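PDB 7BVC: integral membrane indolylacetylinositol arabinosyltransferase EmbB from Mycolicibacterium smegmatis MC2 155, which probably polymerises arabinose into the arabinan of mycobacterial cell-wall arabinogalactan, and in this structure holds the antitubercular drug ethambutol in a pocket. Local coordinates for residues E105-A110 with I1023-L1028; G773-I778 with G827-E832; A780-L785 with Y794-P799; G866-E871 with V902-V907; S1031-Y1036 with G1046-F1051. All coordinates share one frame; numbering follows the deposited sequence.

Contact 1 (E105-A110 with I1023-L1028)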
# COMPACT_ATOMS: atom_id res chain seq x y z
N GLU B 105 -37.19 7.22 -14.04
CA GLU B 105 -36.91 7.33 -12.62
C GLU B 105 -35.84 6.35 -12.16
O GLU B 105 -35.64 6.18 -10.95
CB GLU B 105 -38.19 7.12 -11.81
CG GLU B 105 -38.88 5.80 -12.07
CD GLU B 105 -39.82 5.83 -13.26
OE1 GLU B 105 -39.85 6.87 -13.96
OE2 GLU B 105 -40.52 4.83 -13.50
N GLY B 106 -35.15 5.69 -13.09
CA GLY B 106 -34.02 4.86 -12.73
C GLY B 106 -32.83 5.69 -12.26
O GLY B 106 -32.77 6.90 -12.45
N ARG B 107 -31.88 5.01 -11.64
CA ARG B 107 -30.71 5.69 -11.11
C ARG B 107 -29.76 6.08 -12.24
O ARG B 107 -29.27 5.22 -12.97
CB ARG B 107 -29.99 4.80 -10.09
CG ARG B 107 -28.85 5.49 -9.37
CD ARG B 107 -28.07 4.52 -8.51
NE ARG B 107 -26.67 4.91 -8.39
CZ ARG B 107 -25.73 4.15 -7.85
NH1 ARG B 107 -24.48 4.58 -7.78
NH2 ARG B 107 -26.04 2.95 -7.37
N ASP B 108 -29.52 7.39 -12.38
CA ASP B 108 -28.63 7.93 -13.41
C ASP B 108 -29.12 7.59 -14.82
O ASP B 108 -28.32 7.40 -15.74
CB ASP B 108 -27.19 7.46 -13.21
CG ASP B 108 -26.55 8.05 -11.98
OD1 ASP B 108 -27.16 8.95 -11.36
OD2 ASP B 108 -25.43 7.62 -11.62
N ALA B 109 -30.44 7.52 -14.99
CA ALA B 109 -31.00 7.22 -16.30
C ALA B 109 -30.68 8.30 -17.32
O ALA B 109 -30.43 8.00 -18.49
CB ALA B 109 -32.51 7.03 -16.20
N ALA B 110 -30.67 9.57 -16.89
CA ALA B 110 -30.31 10.64 -17.80
C ALA B 110 -28.81 10.69 -18.05
O ALA B 110 -28.37 11.11 -19.13
CB ALA B 110 -30.79 11.99 -17.25
N ILE B 1023 -26.03 -2.49 -15.12
CA ILE B 1023 -27.36 -2.81 -15.61
C ILE B 1023 -28.39 -2.81 -14.49
O ILE B 1023 -29.49 -2.26 -14.65
CB ILE B 1023 -27.32 -4.18 -16.34
CG1 ILE B 1023 -26.38 -4.12 -17.53
CG2 ILE B 1023 -28.72 -4.59 -16.75
CD1 ILE B 1023 -25.99 -5.48 -18.07
N THR B 1024 -28.07 -3.42 -13.36
CA THR B 1024 -29.02 -3.58 -12.27
C THR B 1024 -29.28 -2.28 -11.51
O THR B 1024 -30.28 -2.20 -10.80
CB THR B 1024 -28.53 -4.65 -11.29
OG1 THR B 1024 -27.34 -4.19 -10.64
CG2 THR B 1024 -28.23 -5.94 -12.04
N ASP B 1025 -28.41 -1.28 -11.65
CA ASP B 1025 -28.71 0.03 -11.07
C ASP B 1025 -29.60 0.85 -11.98
O ASP B 1025 -30.33 1.73 -11.51
CB ASP B 1025 -27.42 0.79 -10.78
CG ASP B 1025 -26.52 0.06 -9.80
OD1 ASP B 1025 -27.02 -0.82 -9.07
OD2 ASP B 1025 -25.31 0.37 -9.76
N LEU B 1026 -29.56 0.59 -13.29
CA LEU B 1026 -30.45 1.28 -14.22
C LEU B 1026 -31.81 0.62 -14.30
O LEU B 1026 -32.81 1.30 -14.58
CB LEU B 1026 -29.82 1.32 -15.62
CG LEU B 1026 -28.79 2.40 -15.94
CD1 LEU B 1026 -28.19 2.16 -17.31
CD2 LEU B 1026 -29.44 3.77 -15.87
N LEU B 1027 -31.89 -0.69 -14.08
CA LEU B 1027 -33.12 -1.44 -14.33
C LEU B 1027 -33.86 -1.85 -13.07
O LEU B 1027 -35.09 -1.95 -13.10
CB LEU B 1027 -32.81 -2.68 -15.16
CG LEU B 1027 -33.98 -3.54 -15.64
CD1 LEU B 1027 -35.03 -2.67 -16.31
CD2 LEU B 1027 -33.49 -4.62 -16.58
N LEU B 1028 -33.17 -2.09 -11.95
CA LEU B 1028 -33.77 -2.70 -10.78
C LEU B 1028 -33.43 -1.90 -9.53
O LEU B 1028 -32.57 -1.01 -9.55
CB LEU B 1028 -33.32 -4.15 -10.62
CG LEU B 1028 -33.50 -5.06 -11.84
CD1 LEU B 1028 -32.62 -6.28 -11.73
CD2 LEU B 1028 -34.95 -5.45 -12.02
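Arg107 lays its side chain beside Asp1025, and the two point the same way. The contact begins at the root of the arginine: its CB sits 3.4 Å from Asp1025 O, on the short helix 1024-1027. From there CG stands opposite the backbone N (chi1 -174°), and the chain runs extended as far as NE, which carries the charge along the flank of the aspartate. At the tip, NH2 comes to 3.6 Å from Asp1025 OD2. This is a salt bridge by charge alone: the oxygen lies well out of the guanidinium plane, although guanidinium and carboxylate planes are only 20° apart, and no N-H points at it. The directed bonds of the group go elsewhere, from NH1 to Gln789 O and from NH2 to Pro790 O, so that the arginine, with several N-H donors, bonds to the loop at Gln789-Pro790 while its charge faces Asp1025. Residues 105-110 belong to the concanavalin-like domain and 1023-1028 to the C-terminal domain, and the contact therefore joins two domains through segments more than nine hundred residues apart. Residues 106-109 form a type II beta turn that leads into helix 109-112. Leu1026 meets this turn with its CD2 methyl, which lies 3.8 Å from Ala109 CA and also 3.8 Å from Asp108 O; a branched leucine can cover a turn in this way without needing a polar partner. Gly106, with no side chain, lets the turn pass close to the helix, its CA 4.2 Å from Leu1026 O.

Contact 2 (G773-I778 with G827-E832)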
# COMPACT_ATOMS: atom_id res chain seq x y z
N GLY B 773 -35.45 10.37 17.62
CA GLY B 773 -34.13 10.66 18.16
C GLY B 773 -33.03 9.98 17.38
O GLY B 773 -32.08 9.44 17.96
N VAL B 774 -33.16 9.99 16.06
CA VAL B 774 -32.20 9.34 15.17
C VAL B 774 -31.63 10.40 14.23
O VAL B 774 -32.33 11.36 13.90
CB VAL B 774 -32.87 8.19 14.38
CG1 VAL B 774 -31.84 7.32 13.69
CG2 VAL B 774 -33.75 7.36 15.30
N PRO B 775 -30.38 10.28 13.79
CA PRO B 775 -29.87 11.21 12.77
C PRO B 775 -30.56 11.03 11.43
O PRO B 775 -31.48 10.22 11.29
CB PRO B 775 -28.38 10.86 12.69
CG PRO B 775 -28.06 10.30 14.02
CD PRO B 775 -29.28 9.54 14.44
N ASP B 776 -30.12 11.79 10.43
CA ASP B 776 -30.85 11.86 9.16
C ASP B 776 -30.61 10.62 8.29
O ASP B 776 -31.54 9.88 7.97
CB ASP B 776 -30.47 13.14 8.41
CG ASP B 776 -30.87 14.39 9.16
OD1 ASP B 776 -31.43 14.26 10.27
OD2 ASP B 776 -30.61 15.50 8.65
N ARG B 777 -29.35 10.39 7.91
CA ARG B 777 -29.02 9.37 6.92
C ARG B 777 -28.50 8.12 7.63
O ARG B 777 -27.30 7.86 7.69
CB ARG B 777 -28.02 9.91 5.91
CG ARG B 777 -28.48 11.17 5.19
CD ARG B 777 -29.76 10.91 4.41
NE ARG B 777 -29.89 11.82 3.27
CZ ARG B 777 -30.84 11.71 2.34
NH1 ARG B 777 -30.88 12.57 1.34
NH2 ARG B 777 -31.73 10.73 2.41
N ILE B 778 -29.43 7.34 8.17
CA ILE B 778 -29.11 6.07 8.81
C ILE B 778 -29.83 4.97 8.03
O ILE B 778 -31.06 4.98 7.93
CB ILE B 778 -29.52 6.05 10.29
CG1 ILE B 778 -28.84 7.20 11.04
CG2 ILE B 778 -29.14 4.74 10.94
CD1 ILE B 778 -27.36 6.99 11.25
N GLY B 827 -35.13 6.84 20.55
CA GLY B 827 -33.74 7.18 20.33
C GLY B 827 -33.22 8.13 21.40
O GLY B 827 -33.97 8.82 22.08
N THR B 828 -31.89 8.14 21.52
CA THR B 828 -31.18 8.96 22.49
C THR B 828 -30.52 10.19 21.87
O THR B 828 -30.28 11.17 22.58
CB THR B 828 -30.11 8.12 23.21
OG1 THR B 828 -30.72 6.92 23.70
CG2 THR B 828 -29.50 8.87 24.37
N TYR B 829 -30.26 10.17 20.56
CA TYR B 829 -29.56 11.27 19.91
C TYR B 829 -30.30 12.59 20.08
O TYR B 829 -31.53 12.64 20.02
CB TYR B 829 -29.36 10.95 18.43
CG TYR B 829 -28.67 12.03 17.63
CD1 TYR B 829 -27.28 12.15 17.64
CD2 TYR B 829 -29.39 12.93 16.86
CE1 TYR B 829 -26.64 13.13 16.91
CE2 TYR B 829 -28.76 13.92 16.13
CZ TYR B 829 -27.39 14.01 16.16
OH TYR B 829 -26.75 14.99 15.43
N SER B 830 -29.54 13.66 20.28
CA SER B 830 -30.09 14.99 20.48
C SER B 830 -29.06 16.00 20.01
O SER B 830 -27.87 15.69 19.90
CB SER B 830 -30.47 15.24 21.94
OG SER B 830 -30.63 16.62 22.20
N THR B 831 -29.53 17.22 19.73
CA THR B 831 -28.68 18.25 19.14
C THR B 831 -28.67 19.52 19.99
O THR B 831 -27.99 20.49 19.64
CB THR B 831 -29.16 18.55 17.71
OG1 THR B 831 -29.31 17.31 17.00
CG2 THR B 831 -28.15 19.39 16.94
N GLU B 832 -29.36 19.52 21.12
CA GLU B 832 -29.45 20.72 21.95
C GLU B 832 -28.82 20.55 23.32
O GLU B 832 -28.16 21.48 23.81
CB GLU B 832 -30.93 21.15 22.08
CG GLU B 832 -31.82 20.19 22.85
CD GLU B 832 -32.41 19.12 21.97
OE1 GLU B 832 -31.95 18.96 20.83
OE2 GLU B 832 -33.34 18.42 22.43
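Tyr829 turns one face of its ring to Pro775, and the apolar part of the contact is this proline on a ring. Pro775 CG stands 4.0 Å from the centroid of the Tyr829 ring and 6° off its normal, a CH-pi contact almost exactly over the centre. The tyrosine CG is anti to its own N (chi1 179°), which swings the ring out over the proline. A stiff, flat-sided proline suits an aromatic face, and Trp944 completes the cluster by touching Pro775 and meeting the Tyr829 ring edge-to-face. Residues 827-832 lead away from edge strand 826-827 of a four-stranded antiparallel sheet in the C-terminal domain, whose family is grouped with carbohydrate-binding folds; nearby, the Thr828 side chain lies about 4 Å from the bound calcium ion. Polar contacts across the loops are slight: Tyr829 N gives a weak, bent hydrogen bond to Gly773 O at 3.3 Å. In the backbone packing Gly773 and Gly827, both without side chains, bring their CA atoms to 4.1 Å. Further along 827-832, Thr831 N bonds to Glu832 OE1 at 3.2 Å, reaching it from above the carboxylate plane.

Contact 3 (A780-L785 with Y794-P799)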
# COMPACT_ATOMS: atom_id res chain seq x y z
N ALA B 780 -29.84 0.63 6.48
CA ALA B 780 -29.72 -0.76 6.93
C ALA B 780 -28.39 -1.34 6.47
O ALA B 780 -28.14 -1.48 5.27
CB ALA B 780 -30.88 -1.59 6.39
N GLU B 781 -27.53 -1.68 7.44
CA GLU B 781 -26.29 -2.42 7.19
C GLU B 781 -25.38 -1.70 6.20
O GLU B 781 -24.80 -2.31 5.31
CB GLU B 781 -26.59 -3.84 6.70
CG GLU B 781 -27.49 -4.63 7.63
CD GLU B 781 -27.81 -6.01 7.09
OE1 GLU B 781 -27.06 -6.49 6.21
OE2 GLU B 781 -28.80 -6.62 7.54
N ALA B 782 -25.24 -0.39 6.38
CA ALA B 782 -24.35 0.40 5.54
C ALA B 782 -24.10 1.74 6.23
O ALA B 782 -24.68 2.04 7.27
CB ALA B 782 -24.94 0.60 4.14
N ILE B 783 -23.23 2.54 5.62
CA ILE B 783 -22.91 3.87 6.13
C ILE B 783 -22.98 4.85 4.97
O ILE B 783 -22.05 4.93 4.16
CB ILE B 783 -21.54 3.90 6.82
CG1 ILE B 783 -21.52 2.97 8.02
CG2 ILE B 783 -21.18 5.32 7.25
CD1 ILE B 783 -20.15 2.81 8.65
N ARG B 784 -24.08 5.59 4.88
CA ARG B 784 -24.29 6.49 3.74
C ARG B 784 -23.28 7.62 3.76
O ARG B 784 -23.17 8.36 4.74
CB ARG B 784 -25.71 7.04 3.77
CG ARG B 784 -26.10 7.74 2.47
CD ARG B 784 -27.24 8.72 2.68
NE ARG B 784 -27.73 9.26 1.41
CZ ARG B 784 -27.11 10.21 0.72
NH1 ARG B 784 -27.63 10.64 -0.42
NH2 ARG B 784 -25.98 10.74 1.16
N LEU B 785 -22.55 7.76 2.66
CA LEU B 785 -21.59 8.83 2.48
C LEU B 785 -22.20 9.92 1.61
O LEU B 785 -23.39 9.90 1.29
CB LEU B 785 -20.29 8.27 1.88
CG LEU B 785 -19.55 7.26 2.76
CD1 LEU B 785 -18.39 6.64 2.01
CD2 LEU B 785 -19.07 7.93 4.03
N TYR B 794 -31.66 0.70 -2.53
CA TYR B 794 -32.65 1.70 -2.90
C TYR B 794 -32.70 2.83 -1.88
O TYR B 794 -32.81 4.00 -2.25
CB TYR B 794 -34.03 1.06 -3.06
CG TYR B 794 -35.14 2.06 -3.28
CD1 TYR B 794 -35.00 3.09 -4.20
CD2 TYR B 794 -36.32 1.98 -2.56
CE1 TYR B 794 -36.00 4.00 -4.40
CE2 TYR B 794 -37.34 2.89 -2.76
CZ TYR B 794 -37.17 3.90 -3.68
OH TYR B 794 -38.18 4.82 -3.89
N ASP B 795 -32.61 2.50 -0.60
CA ASP B 795 -32.80 3.49 0.46
C ASP B 795 -31.65 4.47 0.59
O ASP B 795 -31.68 5.24 1.56
CB ASP B 795 -33.04 2.78 1.80
CG ASP B 795 -31.98 1.74 2.11
OD1 ASP B 795 -30.86 2.13 2.48
OD2 ASP B 795 -32.28 0.54 1.98
N TRP B 796 -30.65 4.50 -0.29
CA TRP B 796 -29.66 5.57 -0.22
C TRP B 796 -30.25 6.91 -0.62
O TRP B 796 -29.88 7.95 -0.07
CB TRP B 796 -28.46 5.25 -1.11
CG TRP B 796 -27.36 4.54 -0.42
CD1 TRP B 796 -27.43 3.35 0.23
CD2 TRP B 796 -26.00 4.98 -0.31
NE1 TRP B 796 -26.20 3.01 0.74
CE2 TRP B 796 -25.30 4.00 0.42
CE3 TRP B 796 -25.31 6.11 -0.76
CZ2 TRP B 796 -23.95 4.11 0.72
CZ3 TRP B 796 -23.96 6.22 -0.47
CH2 TRP B 796 -23.30 5.23 0.26
N ASN B 797 -31.17 6.91 -1.59
CA ASN B 797 -31.79 8.13 -2.11
C ASN B 797 -33.28 8.07 -1.77
O ASN B 797 -34.09 7.55 -2.54
CB ASN B 797 -31.57 8.25 -3.61
CG ASN B 797 -30.18 7.80 -4.03
OD1 ASN B 797 -29.18 8.41 -3.66
ND2 ASN B 797 -30.11 6.73 -4.81
N ARG B 798 -33.63 8.59 -0.60
CA ARG B 798 -35.00 8.59 -0.12
C ARG B 798 -35.19 9.79 0.78
O ARG B 798 -34.21 10.32 1.33
CB ARG B 798 -35.34 7.29 0.63
CG ARG B 798 -36.04 6.25 -0.24
CD ARG B 798 -36.31 4.97 0.53
NE ARG B 798 -37.45 5.08 1.43
CZ ARG B 798 -37.92 4.09 2.17
NH1 ARG B 798 -37.34 2.89 2.12
NH2 ARG B 798 -38.97 4.28 2.95
N PRO B 799 -36.43 10.26 0.95
CA PRO B 799 -36.66 11.43 1.82
C PRO B 799 -36.23 11.14 3.25
O PRO B 799 -36.41 10.04 3.77
CB PRO B 799 -38.17 11.66 1.71
CG PRO B 799 -38.72 10.35 1.23
CD PRO B 799 -37.68 9.80 0.32
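The two irregular segments, only nine residues apart in the chain, come nearest at Arg784 and Trp796, whose CA atoms are 6.7 Å apart, and are somewhat further apart at Ala780 and Asp795. Arg784 grips Trp796 twice. Its NE donates to Trp796 O at 2.9 Å with an N-H...O angle of 163°; the donor approaches in the carbonyl plane, and the oxygen in turn lies at the edge of the guanidinium, near its plane. One CH2 further back, Arg784 CG rests over a face of the indole, 3.9 Å from the centroid of the six-membered ring, displaced toward the rim. This CH-pi contact follows from an extended chain: with CG opposite the backbone N (chi1 -168°) and no bend before NE, CG is left over the six-membered ring while CD and NE carry on to the carbonyl. An arginine suits both tasks, being greasy along its stem and polar at its tip. The pair pins together the two ends of a tight excursion within the long irregular connection between strands 737-739 and 826-827 of the C-terminal domain. Trp796 is largely buried here, and the backbone at Ile783-Leu785 passes along the benzo rim: the N-H of Leu785 is directed at the CH2 corner of the indole, with Leu785 N 3.6 Å from Trp796 CH2, and Ile783 O lies obliquely, 4.0 Å from Trp796 CZ2. Ala782, small enough to let the indole in close, puts its CB 4.4 Å from Trp796 NE1. Ile779 packs against the tryptophan too, and Arg777 lies against the stem of Arg784.

Contact 4 (G866-E871 with V902-V907)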
# COMPACT_ATOMS: atom_id res chain seq x y z
N GLY B 866 -26.98 2.73 16.58
CA GLY B 866 -26.26 3.50 17.57
C GLY B 866 -24.81 3.11 17.75
O GLY B 866 -24.06 2.98 16.78
N THR B 867 -24.40 2.93 19.01
CA THR B 867 -23.05 2.54 19.39
C THR B 867 -23.10 1.37 20.37
O THR B 867 -22.41 1.34 21.39
CB THR B 867 -22.28 3.74 19.94
OG1 THR B 867 -20.90 3.40 20.13
CG2 THR B 867 -22.90 4.27 21.23
N ILE B 868 -23.92 0.37 20.03
CA ILE B 868 -24.18 -0.75 20.93
C ILE B 868 -22.88 -1.50 21.23
O ILE B 868 -21.94 -1.52 20.43
CB ILE B 868 -25.23 -1.68 20.30
CG1 ILE B 868 -26.42 -0.88 19.78
CG2 ILE B 868 -25.72 -2.71 21.31
CD1 ILE B 868 -27.12 -0.10 20.85
N THR B 869 -22.84 -2.13 22.40
CA THR B 869 -21.77 -3.06 22.76
C THR B 869 -22.32 -4.48 22.72
O THR B 869 -23.47 -4.73 23.08
CB THR B 869 -21.19 -2.75 24.15
OG1 THR B 869 -20.08 -3.62 24.41
CG2 THR B 869 -22.24 -2.92 25.24
N GLY B 870 -21.49 -5.41 22.25
CA GLY B 870 -21.96 -6.78 22.10
C GLY B 870 -20.83 -7.69 21.69
O GLY B 870 -19.68 -7.28 21.54
N GLU B 871 -21.19 -8.96 21.48
CA GLU B 871 -20.24 -10.02 21.19
C GLU B 871 -20.20 -10.30 19.70
O GLU B 871 -21.24 -10.56 19.08
CB GLU B 871 -20.60 -11.29 21.96
CG GLU B 871 -19.47 -12.28 22.12
CD GLU B 871 -19.91 -13.56 22.80
OE1 GLU B 871 -19.07 -14.21 23.46
OE2 GLU B 871 -21.10 -13.92 22.69
N VAL B 902 -29.34 -11.00 29.03
CA VAL B 902 -28.63 -11.57 27.89
C VAL B 902 -27.96 -10.45 27.12
O VAL B 902 -28.53 -9.37 26.95
CB VAL B 902 -29.58 -12.37 26.97
CG1 VAL B 902 -28.78 -13.14 25.94
CG2 VAL B 902 -30.46 -13.30 27.78
N THR B 903 -26.72 -10.70 26.65
CA THR B 903 -25.94 -9.76 25.86
C THR B 903 -26.03 -10.10 24.38
O THR B 903 -26.09 -11.28 24.01
CB THR B 903 -24.47 -9.78 26.30
OG1 THR B 903 -23.83 -10.95 25.77
CG2 THR B 903 -24.36 -9.79 27.82
N PRO B 904 -26.02 -9.10 23.50
CA PRO B 904 -26.35 -9.34 22.10
C PRO B 904 -25.17 -9.87 21.29
O PRO B 904 -24.02 -9.92 21.74
CB PRO B 904 -26.75 -7.95 21.61
CG PRO B 904 -25.91 -7.03 22.42
CD PRO B 904 -25.82 -7.67 23.78
N TYR B 905 -25.49 -10.26 20.06
CA TYR B 905 -24.52 -10.72 19.07
C TYR B 905 -24.48 -9.68 17.95
O TYR B 905 -25.27 -9.76 17.00
CB TYR B 905 -24.90 -12.09 18.53
CG TYR B 905 -24.37 -13.26 19.33
CD1 TYR B 905 -23.01 -13.51 19.39
CD2 TYR B 905 -25.23 -14.11 20.00
CE1 TYR B 905 -22.52 -14.58 20.12
CE2 TYR B 905 -24.75 -15.18 20.73
CZ TYR B 905 -23.40 -15.41 20.78
OH TYR B 905 -22.93 -16.48 21.51
N ASP B 906 -23.57 -8.72 18.06
CA ASP B 906 -23.42 -7.70 17.03
C ASP B 906 -22.53 -8.21 15.91
O ASP B 906 -21.47 -8.78 16.15
CB ASP B 906 -22.85 -6.42 17.62
CG ASP B 906 -23.83 -5.70 18.51
OD1 ASP B 906 -25.05 -5.82 18.28
OD2 ASP B 906 -23.40 -5.00 19.45
N VAL B 907 -22.97 -8.00 14.66
CA VAL B 907 -22.18 -8.41 13.51
C VAL B 907 -22.06 -7.24 12.53
O VAL B 907 -21.12 -7.18 11.73
CB VAL B 907 -22.79 -9.65 12.84
CG1 VAL B 907 -24.12 -9.31 12.18
CG2 VAL B 907 -21.83 -10.26 11.84
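Glu871 and Pro904 join two connecting segments of what is consistent with a beta-sandwich in the C-terminal domain: 866-871 leads from strand 860-866 to strand 882-889 of the other sheet, and 902-907 returns from strand 897-898 to strand 914-918. The hydrogen bonding is carried by the backbone, Glu871 N to Pro904 O at 3.0 Å and nearly straight at 172°. Proline, with no N-H to give, still offers its carbonyl. A CA-H...O contact supports it, Tyr905 CA lying 3.3 Å from Glu871 O. Among the side chains, Glu871 and Tyr905 run side by side, the carboxylate turned only 18° from the ring plane; the glutamate chain is extended beyond CG, which brings its head alongside the phenol ring. Apolar packing is thinner: Ile868 CG2 is 4.5 Å from Pro904 CG, with the proline also resting on Tyr918. The polar group pressed into this corner is Asp906, whose side chain crosses that of Ile868 at about a right angle. Gly870, bare of a side chain, lies directly against the carboxylate; Asp906 OD2 stands 3.4 Å from Gly870 N, at an angle too poor for a hydrogen bond.

Contact 5 (S1031-Y1036 with G1046-F1051)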
# COMPACT_ATOMS: atom_id res chain seq x y z
N SER B 1031 -32.85 -4.38 -2.26
CA SER B 1031 -33.25 -4.24 -0.87
C SER B 1031 -32.71 -5.41 -0.06
O SER B 1031 -32.84 -6.56 -0.47
CB SER B 1031 -34.77 -4.15 -0.73
OG SER B 1031 -35.38 -5.37 -1.11
N VAL B 1032 -32.11 -5.10 1.09
CA VAL B 1032 -31.49 -6.14 1.91
C VAL B 1032 -32.56 -6.98 2.61
O VAL B 1032 -33.66 -6.50 2.94
CB VAL B 1032 -30.52 -5.51 2.93
CG1 VAL B 1032 -29.86 -6.56 3.81
CG2 VAL B 1032 -29.48 -4.68 2.22
N MET B 1033 -32.24 -8.25 2.85
CA MET B 1033 -33.08 -9.15 3.62
C MET B 1033 -32.33 -9.60 4.87
O MET B 1033 -31.11 -9.50 4.96
CB MET B 1033 -33.51 -10.37 2.79
CG MET B 1033 -34.19 -10.04 1.48
SD MET B 1033 -34.71 -11.53 0.61
CE MET B 1033 -36.00 -12.11 1.70
N SER B 1034 -33.09 -10.11 5.84
CA SER B 1034 -32.52 -10.56 7.11
C SER B 1034 -32.15 -12.03 7.01
O SER B 1034 -33.02 -12.88 6.80
CB SER B 1034 -33.51 -10.32 8.25
OG SER B 1034 -33.73 -8.93 8.46
N THR B 1035 -30.86 -12.33 7.18
CA THR B 1035 -30.33 -13.67 7.05
C THR B 1035 -29.43 -13.99 8.23
O THR B 1035 -28.72 -13.11 8.74
CB THR B 1035 -29.55 -13.83 5.74
OG1 THR B 1035 -28.66 -12.72 5.58
CG2 THR B 1035 -30.49 -13.89 4.55
N TYR B 1036 -29.44 -15.25 8.66
CA TYR B 1036 -28.62 -15.71 9.77
C TYR B 1036 -28.01 -17.07 9.43
O TYR B 1036 -28.68 -17.93 8.86
CB TYR B 1036 -29.43 -15.83 11.06
CG TYR B 1036 -30.40 -14.70 11.31
CD1 TYR B 1036 -29.96 -13.48 11.82
CD2 TYR B 1036 -31.75 -14.84 11.03
CE1 TYR B 1036 -30.84 -12.45 12.05
CE2 TYR B 1036 -32.63 -13.81 11.26
CZ TYR B 1036 -32.18 -12.62 11.77
OH TYR B 1036 -33.07 -11.60 11.99
N GLY B 1046 -22.41 -13.23 4.83
CA GLY B 1046 -22.59 -12.43 3.64
C GLY B 1046 -23.86 -11.61 3.70
O GLY B 1046 -24.15 -10.99 4.73
N SER B 1047 -24.62 -11.59 2.61
CA SER B 1047 -25.87 -10.85 2.56
C SER B 1047 -26.65 -11.27 1.33
O SER B 1047 -26.07 -11.55 0.28
CB SER B 1047 -25.62 -9.33 2.53
OG SER B 1047 -24.95 -8.95 1.34
N LEU B 1048 -27.97 -11.32 1.48
CA LEU B 1048 -28.88 -11.61 0.37
C LEU B 1048 -29.74 -10.38 0.11
O LEU B 1048 -30.15 -9.68 1.04
CB LEU B 1048 -29.77 -12.82 0.68
CG LEU B 1048 -30.71 -13.27 -0.44
CD1 LEU B 1048 -29.92 -13.83 -1.60
CD2 LEU B 1048 -31.70 -14.30 0.08
N ARG B 1049 -30.01 -10.12 -1.17
CA ARG B 1049 -30.75 -8.94 -1.57
C ARG B 1049 -31.86 -9.33 -2.54
O ARG B 1049 -31.82 -10.38 -3.18
CB ARG B 1049 -29.83 -7.90 -2.21
CG ARG B 1049 -28.90 -7.25 -1.22
CD ARG B 1049 -28.21 -6.04 -1.80
NE ARG B 1049 -27.61 -5.20 -0.76
CZ ARG B 1049 -26.51 -5.52 -0.08
NH1 ARG B 1049 -25.88 -6.66 -0.33
NH2 ARG B 1049 -26.05 -4.70 0.85
N LYS B 1050 -32.85 -8.46 -2.63
CA LYS B 1050 -34.02 -8.66 -3.47
C LYS B 1050 -34.09 -7.54 -4.50
O LYS B 1050 -33.86 -6.37 -4.17
CB LYS B 1050 -35.30 -8.67 -2.63
CG LYS B 1050 -36.33 -9.69 -3.07
CD LYS B 1050 -37.54 -9.65 -2.16
CE LYS B 1050 -38.55 -10.71 -2.53
NZ LYS B 1050 -38.88 -10.65 -3.98
N PHE B 1051 -34.40 -7.91 -5.74
CA PHE B 1051 -34.46 -6.98 -6.86
C PHE B 1051 -35.92 -6.74 -7.22
O PHE B 1051 -36.64 -7.69 -7.55
CB PHE B 1051 -33.69 -7.51 -8.06
CG PHE B 1051 -32.22 -7.21 -8.02
CD1 PHE B 1051 -31.77 -5.98 -7.61
CD2 PHE B 1051 -31.30 -8.17 -8.39
CE1 PHE B 1051 -30.42 -5.70 -7.57
CE2 PHE B 1051 -29.95 -7.89 -8.35
CZ PHE B 1051 -29.51 -6.65 -7.94
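Met1033 and Leu1048 form the tightly packed side of this contact, lying next to each other and pointing the same way, with Met1033 SD 4.1 Å from Leu1048 CD2. The methionine is bent at its last torsion (chi3 68°), and its flexible thioether can follow the branched leucine. Thr1035 adds its methyl, CG2 4.1 Å from Leu1048 CB, crossing that side chain at about a right angle. Val739 of the neighbouring strand touches all three, so the cluster is shared by adjacent strands of the mixed sheet. The framework is an antiparallel beta hairpin of strands 1028-1037 and 1047-1053. Ser1031 and Lys1050 are a hydrogen-bonded pair, with N to O bonds of 2.9 Å both ways between Ser1031 and Lys1050, and Met1033 N adds one to Leu1048 O at 3.1 Å. Val1032 and Arg1049 form the non-hydrogen-bonded pair between them. Ser1031 and Lys1050 form the more solvent-exposed end, away from the hairpin turn: the serine OG lies 3.6 Å from Lys1050 CB, and the lysine chain then leads away, as suits a charged end near solvent. On the other face of the sheet the CG2 methyl of Val1032 lies obliquely against the guanidinium of Arg1049, 3.6 Å from NE, while NE makes a salt bridge to Asp793. Because Arg1049 is buried, the nearby Asp793 carboxylate would be expected to offset its charge and favour the ionised form of both; the salt bridge ties the sheet to the loop carrying Asp793.

In the fold
Contact 5 is the most regular, built on backbone bonds between paired strands, whereas contacts 2, 3 and 4 join irregular segments and depend more on rings, prolines and glycines. Contact 1 differs in bridging two domains, with an out-of-plane charge pair and a few apolar touches. None is wholly buried; contact 3 has the largest share of exposed touching residues, contacts 2, 4 and 5 have none, and contact 4 is the most buried, with four of seven. Contacts 2 and 3 meet through Arg777, which reaches the carbonyl of Arg798; contact 3 touches contact 5 where Glu781 packs on Val1032; contacts 1 and 5 share the run from helix 1024-1027 into strand 1028-1037.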